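Catechol 1,2 dioxygenase (Acinetobacter radioresistens, PDB 2XSU) probably catalyses the intradiol cleavage of catechol by O2 to cis,cis-muconate, using a ferric iron, as a homodimer of the intradiol ring-cleavage dioxygenase family. Local coordinates at residues 160-165 against 195-201; 222-228 against 240-244; 264-270 against 283-287. The protein carries 1 engineered substitution. One frame throughout, in Å; residues are numbered along the deposited sequence.

How the contacts relate
Contacts 1 and 2 meet at the ferric iron. Contact 1 supplies Y201, contact 2 supplies H225 and H227, and one water on the metal belongs to both. Contact 2 is wholly buried. It is a hairpin with imidazoles on its iron face and an apolar cluster on the other. Contact 1 is partly buried and mostly loop, joined by one side-chain hydrogen bond and a bridging water rather than strand pairing. Contact 3 lies farther from the chain centre, with several exposed residues, in the same mixed sheet, and adds a salt bridge. It adjoins contact 2 through neighbouring strands: N243 O is 2.8 Å from A264 N, a probable hydrogen bond, and F242 packs on I287.

Contact 1: residues 160-165 against 195-201; sequences HANSLG and TTMPVGY. With FE (Fe (III) ion), chain B.
In the ferric iron site of this intradiol dioxygenase, the loop leading to the iron ligand Y201 packs on the type I beta turn N162 to G165, where V199 and Y201 touch G165. The turn lies in the loop after strand 155-159. The other segment runs off the end of strand 190-196.

V199 meets the turn with one methyl. Its CG1 is placed between the backbone N and the carbonyl carbon (chi1 74°), which brings it to 3.1 Å from G165 N. The same methyl also touches N162 O and S163 O, so it rests on backbone atoms of the turn. N162 braces this turn from within. Its OD1 accepts from L164 N, an Asx turn, and also from N166 N.

H160 ties the two segments together through its ring. NE2 and T195 OG1 are hydrogen-bonded at 2.7 Å, with the oxygen at the ring edge, near the plane. On the other nitrogen, ND1 donates to A161 O at 2.8 Å. This acceptor lies almost in the ring plane, although the donor stands above the carbonyl plane. The two bonds fix the rotation of the imidazole. P198 CD lies over one face of it, toward the rim. A161 O also accepts from a water that is hydrogen-bonded to T196 OG1, a further link between the segments.

Y201 stands at the other end. Its CB is 3.4 Å from G165 O, and A161 CB touches CD2 at 4.2 Å. R222 and H225 of strand 221-231 also pack on it. Y167, H225, H227 and a water complete the metal site. The iron lies at the edge of the Y201 ring, in its plane, bound by Y201 OH at 2.4 Å.

Contact 2: residues 222-228 against 240-244; sequences RPSHVHY and TQFNI. With FE (Fe (III) ion), chain B.
V226 and F242 lie side by side and point the same way from paired strands of an antiparallel hairpin. V226 CB sits over the face of the F242 ring, 4.0 Å from its centroid, a CH-pi contact. The F242 chi1 of 66° turns the ring toward this neighbour. Y228 meets the same ring differently. The two rings touch rim to rim with their planes at 55°. Y228 OH lies at the edge of the phenyl ring, 3.4 Å from F242 CE2, and is hydrogen-bonded to Y191 OH. Y228 CB also packs on T240 CG2.

The opposite face of the hairpin carries H225, H227 and Q241, and it holds the metal. H225 NE2 and H227 NE2 each bind the iron at 2.1 Å. With Y167 and Y201 they form the two-His, two-Tyr ferric site characteristic of intradiol dioxygenases. Both imidazoles are steered from behind. H225 ND1 donates to P223 O at 2.8 Å in a nearly straight bond (177°) that lies in the ring plane. H227 ND1 donates to a water, which in turn donates to T240 O and so ties the ring to the partner strand. R222 bends at chi3 and lays its guanidinium over one face of the H225 ring, with CZ offset toward the rim. Its NE makes a salt bridge to D253, and the iron-bound water lies at the guanidinium edge.

The backbones are joined by paired bonds between V226 and F242 and between Y228 and T240. Strand 221-231 also pairs with strand 155-159, whose W159 stacks on H227. Strand 238-244 is bordered by strand 263-269. Beneath the apolar face, I139 of strand 136-145 and I287 of strand 284-293 pack against F242.

Contact 3: residues 264-270 against 283-287; sequences ATATDVT and PFKHI
V269 and F284 form the tightly packed part of this antiparallel strand pair, while D268 and K285 make a salt bridge on the other face of the sheet. V269 CB stands over the F284 ring, 3.8 Å from its centroid and 18° off the ring normal. This is a CH-pi contact. With chi1 at 59°, F284 lays its ring beneath the valine. V269 CG1 also reaches F284 CZ at 3.6 Å. The two residues are a hydrogen-bonded pair: V269 N donates to F284 O, and F284 N donates to V269 O. T267, though exposed, is on the same face as V269 and F284. It grips H286 O twice. Its N and its OG1 reach that oxygen from opposite faces of the carbonyl plane, OG1 at 3.1 Å. A second apolar patch lies further along, where I287 CG2 meets A264 CB at 3.7 Å and I287 CG1 touches A266.

The other face is held by the charged pair. K285 NZ donates to D268 OD1 at 2.9 Å, on the syn side of the carboxylate. The lysine chain bends at chi2 and again at chi4, and lies alongside the aspartate. NZ also bridges to D135, so the amine joins two carboxylates. A water donates to the same D268 OD1 at 2.6 Å. At the exposed end of the pair T270 CG2 touches P283 CG, and P283 CA approaches V269 O.

Helix 272-277 lies in the connection between the two strands, and its I275 packs on P283 and F284. Strand 284-293 is paired on its other edge with strand 136-145, where E140 binds H286 NE2. Strand 263-269 runs parallel to strand 238-244, whose F242 packs against A264.

Contact 1: residues 160-165 against 195-201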
# COMPACT_ATOMS: atom_id res chain seq x y z
N HIS A 160 12.55 -3.68 23.90
CA HIS A 160 13.66 -2.88 23.34
C HIS A 160 14.63 -3.76 22.53
O HIS A 160 14.53 -5.01 22.56
CB HIS A 160 14.37 -2.07 24.44
CG HIS A 160 15.20 -2.87 25.40
ND1 HIS A 160 16.44 -3.41 25.08
CD2 HIS A 160 14.99 -3.18 26.71
CE1 HIS A 160 16.94 -4.02 26.14
NE2 HIS A 160 16.09 -3.89 27.15
N ALA A 161 15.55 -3.09 21.83
CA ALA A 161 16.56 -3.72 20.98
C ALA A 161 17.76 -4.28 21.74
O ALA A 161 18.12 -3.82 22.86
CB ALA A 161 17.05 -2.73 19.91
N ASN A 162 18.37 -5.28 21.11
CA ASN A 162 19.64 -5.85 21.63
C ASN A 162 20.87 -4.99 21.28
O ASN A 162 20.72 -3.85 20.80
CB ASN A 162 19.80 -7.33 21.22
CG ASN A 162 20.23 -7.51 19.76
OD1 ASN A 162 20.39 -6.56 18.98
ND2 ASN A 162 20.45 -8.78 19.40
N SER A 163 22.06 -5.54 21.52
CA SER A 163 23.31 -4.77 21.35
C SER A 163 23.64 -4.42 19.89
O SER A 163 24.51 -3.57 19.65
CB SER A 163 24.51 -5.49 21.97
OG SER A 163 24.99 -6.50 21.12
N LEU A 164 22.92 -5.07 18.97
CA LEU A 164 23.07 -4.84 17.53
C LEU A 164 21.93 -3.99 16.95
O LEU A 164 21.89 -3.72 15.73
CB LEU A 164 23.18 -6.19 16.78
CG LEU A 164 24.18 -7.23 17.33
CD1 LEU A 164 24.23 -8.48 16.44
CD2 LEU A 164 25.54 -6.65 17.48
N GLY A 165 21.00 -3.56 17.82
CA GLY A 165 19.84 -2.79 17.38
C GLY A 165 18.70 -3.64 16.82
O GLY A 165 17.84 -3.10 16.11
N THR A 195 18.27 -5.66 32.62
CA THR A 195 18.36 -5.88 31.17
C THR A 195 19.74 -5.47 30.64
O THR A 195 20.73 -5.49 31.39
CB THR A 195 17.17 -5.14 30.46
OG1 THR A 195 17.08 -5.54 29.10
CG2 THR A 195 17.26 -3.62 30.59
N THR A 196 19.79 -5.14 29.34
CA THR A 196 21.01 -4.68 28.69
C THR A 196 20.75 -3.35 28.00
O THR A 196 19.59 -3.02 27.72
CB THR A 196 21.57 -5.69 27.69
OG1 THR A 196 20.55 -6.09 26.75
CG2 THR A 196 22.06 -6.93 28.43
N MET A 197 21.81 -2.56 27.81
CA MET A 197 21.67 -1.24 27.17
C MET A 197 21.24 -1.37 25.71
O MET A 197 21.94 -2.00 24.94
CB MET A 197 23.03 -0.52 27.20
CG MET A 197 23.38 0.17 28.52
SD MET A 197 22.28 1.52 28.98
CE MET A 197 21.59 2.01 27.34
N PRO A 198 20.05 -0.82 25.33
CA PRO A 198 19.72 -0.84 23.90
C PRO A 198 20.59 0.11 23.10
O PRO A 198 21.03 1.14 23.60
CB PRO A 198 18.27 -0.33 23.88
CG PRO A 198 18.18 0.57 25.04
CD PRO A 198 19.03 -0.12 26.13
N VAL A 199 20.86 -0.27 21.85
CA VAL A 199 21.51 0.63 20.90
C VAL A 199 20.46 1.08 19.89
O VAL A 199 19.50 0.37 19.63
CB VAL A 199 22.72 -0.08 20.24
CG1 VAL A 199 22.28 -1.09 19.24
CG2 VAL A 199 23.65 0.91 19.63
N GLY A 200 20.62 2.30 19.40
CA GLY A 200 19.77 2.78 18.32
C GLY A 200 20.07 1.99 17.06
O GLY A 200 21.07 1.27 16.97
N TYR A 201 19.25 2.16 16.06
CA TYR A 201 19.31 1.32 14.88
C TYR A 201 18.75 2.06 13.69
O TYR A 201 18.00 3.02 13.86
CB TYR A 201 18.51 0.04 15.13
CG TYR A 201 17.08 0.28 15.61
CD1 TYR A 201 16.03 0.45 14.70
CD2 TYR A 201 16.79 0.32 16.97
CE1 TYR A 201 14.73 0.64 15.13
CE2 TYR A 201 15.48 0.51 17.43
CZ TYR A 201 14.45 0.69 16.51
OH TYR A 201 13.15 0.90 16.93
FE FE B . 11.83 0.68 18.89
O HOH W 1 20.45 -4.42 24.59
O HOH W 2 10.49 0.39 17.25

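Contact 2: residues 222-228 against 240-244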
# COMPACT_ATOMS: atom_id res chain seq x y z
N ARG A 222 17.05 5.70 14.46
CA ARG A 222 16.43 6.10 15.73
C ARG A 222 17.49 6.08 16.84
O ARG A 222 18.36 5.21 16.83
CB ARG A 222 15.29 5.15 16.13
CG ARG A 222 14.23 5.00 15.07
CD ARG A 222 12.93 4.60 15.69
NE ARG A 222 12.37 5.66 16.50
CZ ARG A 222 11.37 5.49 17.36
NH1 ARG A 222 10.83 4.28 17.55
NH2 ARG A 222 10.93 6.52 18.05
N PRO A 223 17.43 7.04 17.78
CA PRO A 223 18.29 6.95 18.99
C PRO A 223 17.86 5.77 19.84
O PRO A 223 16.70 5.28 19.72
CB PRO A 223 18.01 8.25 19.74
CG PRO A 223 16.53 8.54 19.39
CD PRO A 223 16.41 8.11 17.93
N SER A 224 18.75 5.33 20.72
CA SER A 224 18.44 4.26 21.69
C SER A 224 17.18 4.63 22.50
O SER A 224 16.96 5.81 22.87
CB SER A 224 19.59 4.07 22.64
OG SER A 224 19.82 5.29 23.32
N HIS A 225 16.35 3.61 22.77
CA HIS A 225 15.08 3.85 23.49
C HIS A 225 14.52 2.53 24.03
O HIS A 225 14.89 1.44 23.57
CB HIS A 225 14.02 4.49 22.55
CG HIS A 225 13.71 3.65 21.33
ND1 HIS A 225 14.49 3.69 20.18
CD2 HIS A 225 12.73 2.74 21.09
CE1 HIS A 225 13.99 2.85 19.29
NE2 HIS A 225 12.92 2.26 19.80
N VAL A 226 13.65 2.65 25.03
CA VAL A 226 12.89 1.50 25.54
C VAL A 226 11.41 1.86 25.45
O VAL A 226 10.98 2.95 25.89
CB VAL A 226 13.29 1.20 27.03
CG1 VAL A 226 12.40 0.08 27.63
CG2 VAL A 226 14.79 0.81 27.11
N HIS A 227 10.61 0.95 24.88
CA HIS A 227 9.18 1.17 24.70
C HIS A 227 8.40 0.77 25.94
O HIS A 227 8.76 -0.21 26.61
CB HIS A 227 8.70 0.24 23.56
CG HIS A 227 9.22 0.60 22.21
ND1 HIS A 227 8.60 1.55 21.42
CD2 HIS A 227 10.26 0.12 21.46
CE1 HIS A 227 9.25 1.66 20.27
NE2 HIS A 227 10.27 0.82 20.27
N TYR A 228 7.27 1.45 26.19
CA TYR A 228 6.36 1.14 27.29
C TYR A 228 4.89 1.17 26.86
O TYR A 228 4.46 2.11 26.20
CB TYR A 228 6.48 2.20 28.38
CG TYR A 228 7.67 2.12 29.28
CD1 TYR A 228 8.94 2.45 28.81
CD2 TYR A 228 7.52 1.77 30.64
CE1 TYR A 228 10.05 2.39 29.65
CE2 TYR A 228 8.63 1.73 31.50
CZ TYR A 228 9.89 2.04 30.99
OH TYR A 228 11.00 2.00 31.78
N THR A 240 4.26 4.97 25.59
CA THR A 240 5.38 5.92 25.72
C THR A 240 6.74 5.24 25.51
O THR A 240 6.80 4.09 25.07
CB THR A 240 5.30 6.70 27.06
OG1 THR A 240 6.17 7.85 27.02
CG2 THR A 240 5.64 5.80 28.23
N GLN A 241 7.82 6.00 25.71
CA GLN A 241 9.18 5.46 25.73
C GLN A 241 10.06 6.35 26.59
O GLN A 241 9.66 7.44 26.97
CB GLN A 241 9.78 5.39 24.33
CG GLN A 241 10.18 6.71 23.75
CD GLN A 241 10.69 6.58 22.32
OE1 GLN A 241 10.55 5.52 21.68
NE2 GLN A 241 11.26 7.67 21.81
N PHE A 242 11.28 5.88 26.87
CA PHE A 242 12.33 6.85 27.18
C PHE A 242 13.45 6.73 26.17
O PHE A 242 13.66 5.65 25.58
CB PHE A 242 12.86 6.78 28.64
CG PHE A 242 13.59 5.51 29.01
CD1 PHE A 242 14.91 5.28 28.58
CD2 PHE A 242 13.00 4.55 29.83
CE1 PHE A 242 15.59 4.09 28.90
CE2 PHE A 242 13.68 3.37 30.19
CZ PHE A 242 14.97 3.12 29.72
N ASN A 243 14.11 7.87 25.92
CA ASN A 243 15.35 7.92 25.16
C ASN A 243 16.46 8.17 26.14
O ASN A 243 16.21 8.47 27.33
CB ASN A 243 15.32 9.07 24.18
CG ASN A 243 14.41 8.82 23.04
OD1 ASN A 243 14.72 8.00 22.16
ND2 ASN A 243 13.27 9.49 23.04
N ILE A 244 17.69 7.94 25.68
CA ILE A 244 18.85 8.03 26.57
C ILE A 244 19.72 9.19 26.15
O ILE A 244 20.12 9.30 24.97
CB ILE A 244 19.64 6.70 26.55
CG1 ILE A 244 18.74 5.56 27.05
CG2 ILE A 244 20.91 6.82 27.43
CD1 ILE A 244 19.33 4.20 26.98
FE FE B . 11.83 0.68 18.89
O HOH W 3 18.49 8.17 23.02
O HOH W 4 6.42 2.96 22.48
O HOH W 2 10.49 0.39 17.25

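Contact 3: residues 264-270 against 283-287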
# COMPACT_ATOMS: atom_id res chain seq x y z
N ALA A 264 15.95 10.24 29.47
CA ALA A 264 16.54 9.74 30.70
C ALA A 264 18.07 9.73 30.61
O ALA A 264 18.65 9.53 29.54
CB ALA A 264 16.03 8.32 30.99
N THR A 265 18.71 9.96 31.75
CA THR A 265 20.17 9.89 31.86
C THR A 265 20.56 8.54 32.47
O THR A 265 20.04 8.15 33.53
CB THR A 265 20.68 11.05 32.73
OG1 THR A 265 20.36 12.29 32.08
CG2 THR A 265 22.19 10.98 32.90
N ALA A 266 21.45 7.83 31.79
CA ALA A 266 21.96 6.54 32.29
C ALA A 266 23.10 6.86 33.24
O ALA A 266 24.14 7.40 32.81
CB ALA A 266 22.45 5.70 31.14
N THR A 267 22.93 6.55 34.51
CA THR A 267 23.98 6.75 35.48
C THR A 267 24.89 5.52 35.56
O THR A 267 24.47 4.40 35.23
CB THR A 267 23.41 7.13 36.83
OG1 THR A 267 22.76 6.00 37.40
CG2 THR A 267 22.39 8.26 36.68
N ASP A 268 26.15 5.73 35.95
CA ASP A 268 27.11 4.63 36.03
C ASP A 268 27.26 4.22 37.49
O ASP A 268 27.43 5.09 38.35
CB ASP A 268 28.48 5.06 35.50
CG ASP A 268 28.59 4.92 33.98
OD1 ASP A 268 28.80 3.78 33.50
OD2 ASP A 268 28.55 5.96 33.29
N VAL A 269 27.14 2.93 37.76
CA VAL A 269 27.31 2.41 39.12
C VAL A 269 28.56 1.55 39.13
O VAL A 269 28.59 0.49 38.54
CB VAL A 269 26.06 1.64 39.63
CG1 VAL A 269 26.26 1.20 41.10
CG2 VAL A 269 24.80 2.49 39.51
N THR A 270 29.61 2.04 39.80
CA THR A 270 30.89 1.34 39.92
C THR A 270 31.17 0.91 41.37
O THR A 270 32.08 0.12 41.62
CB THR A 270 32.05 2.24 39.43
OG1 THR A 270 31.97 3.52 40.08
CG2 THR A 270 31.97 2.44 37.91
N PRO A 283 30.51 -3.08 37.04
CA PRO A 283 29.71 -1.87 36.92
C PRO A 283 28.53 -2.03 35.97
O PRO A 283 28.60 -2.81 35.01
CB PRO A 283 30.70 -0.87 36.36
CG PRO A 283 31.95 -1.21 37.09
CD PRO A 283 31.94 -2.74 37.19
N PHE A 284 27.46 -1.30 36.26
CA PHE A 284 26.28 -1.31 35.40
C PHE A 284 25.76 0.10 35.22
O PHE A 284 26.19 1.06 35.89
CB PHE A 284 25.18 -2.25 35.96
CG PHE A 284 24.71 -1.89 37.35
CD1 PHE A 284 23.53 -1.18 37.54
CD2 PHE A 284 25.44 -2.27 38.49
CE1 PHE A 284 23.08 -0.82 38.78
CE2 PHE A 284 24.98 -1.93 39.77
CZ PHE A 284 23.81 -1.20 39.92
N LYS A 285 24.81 0.24 34.29
CA LYS A 285 24.12 1.49 34.08
C LYS A 285 22.79 1.43 34.76
O LYS A 285 22.19 0.33 34.85
CB LYS A 285 23.92 1.73 32.58
CG LYS A 285 25.23 1.78 31.78
CD LYS A 285 25.89 3.12 31.85
CE LYS A 285 26.92 3.23 30.74
NZ LYS A 285 28.12 2.39 31.03
N HIS A 286 22.34 2.58 35.24
CA HIS A 286 21.06 2.68 35.93
C HIS A 286 20.18 3.83 35.42
O HIS A 286 20.63 4.98 35.32
CB HIS A 286 21.29 2.85 37.45
CG HIS A 286 20.02 2.84 38.24
ND1 HIS A 286 19.22 3.94 38.37
CD2 HIS A 286 19.42 1.84 38.94
CE1 HIS A 286 18.17 3.64 39.12
NE2 HIS A 286 18.29 2.37 39.50
N ILE A 287 18.92 3.51 35.11
CA ILE A 287 17.96 4.52 34.68
C ILE A 287 16.74 4.49 35.58
O ILE A 287 16.20 3.41 35.88
CB ILE A 287 17.56 4.30 33.20
CG1 ILE A 287 18.74 4.71 32.31
CG2 ILE A 287 16.27 5.09 32.85
CD1 ILE A 287 18.57 4.39 30.85
O HOH W 5 29.09 1.47 34.65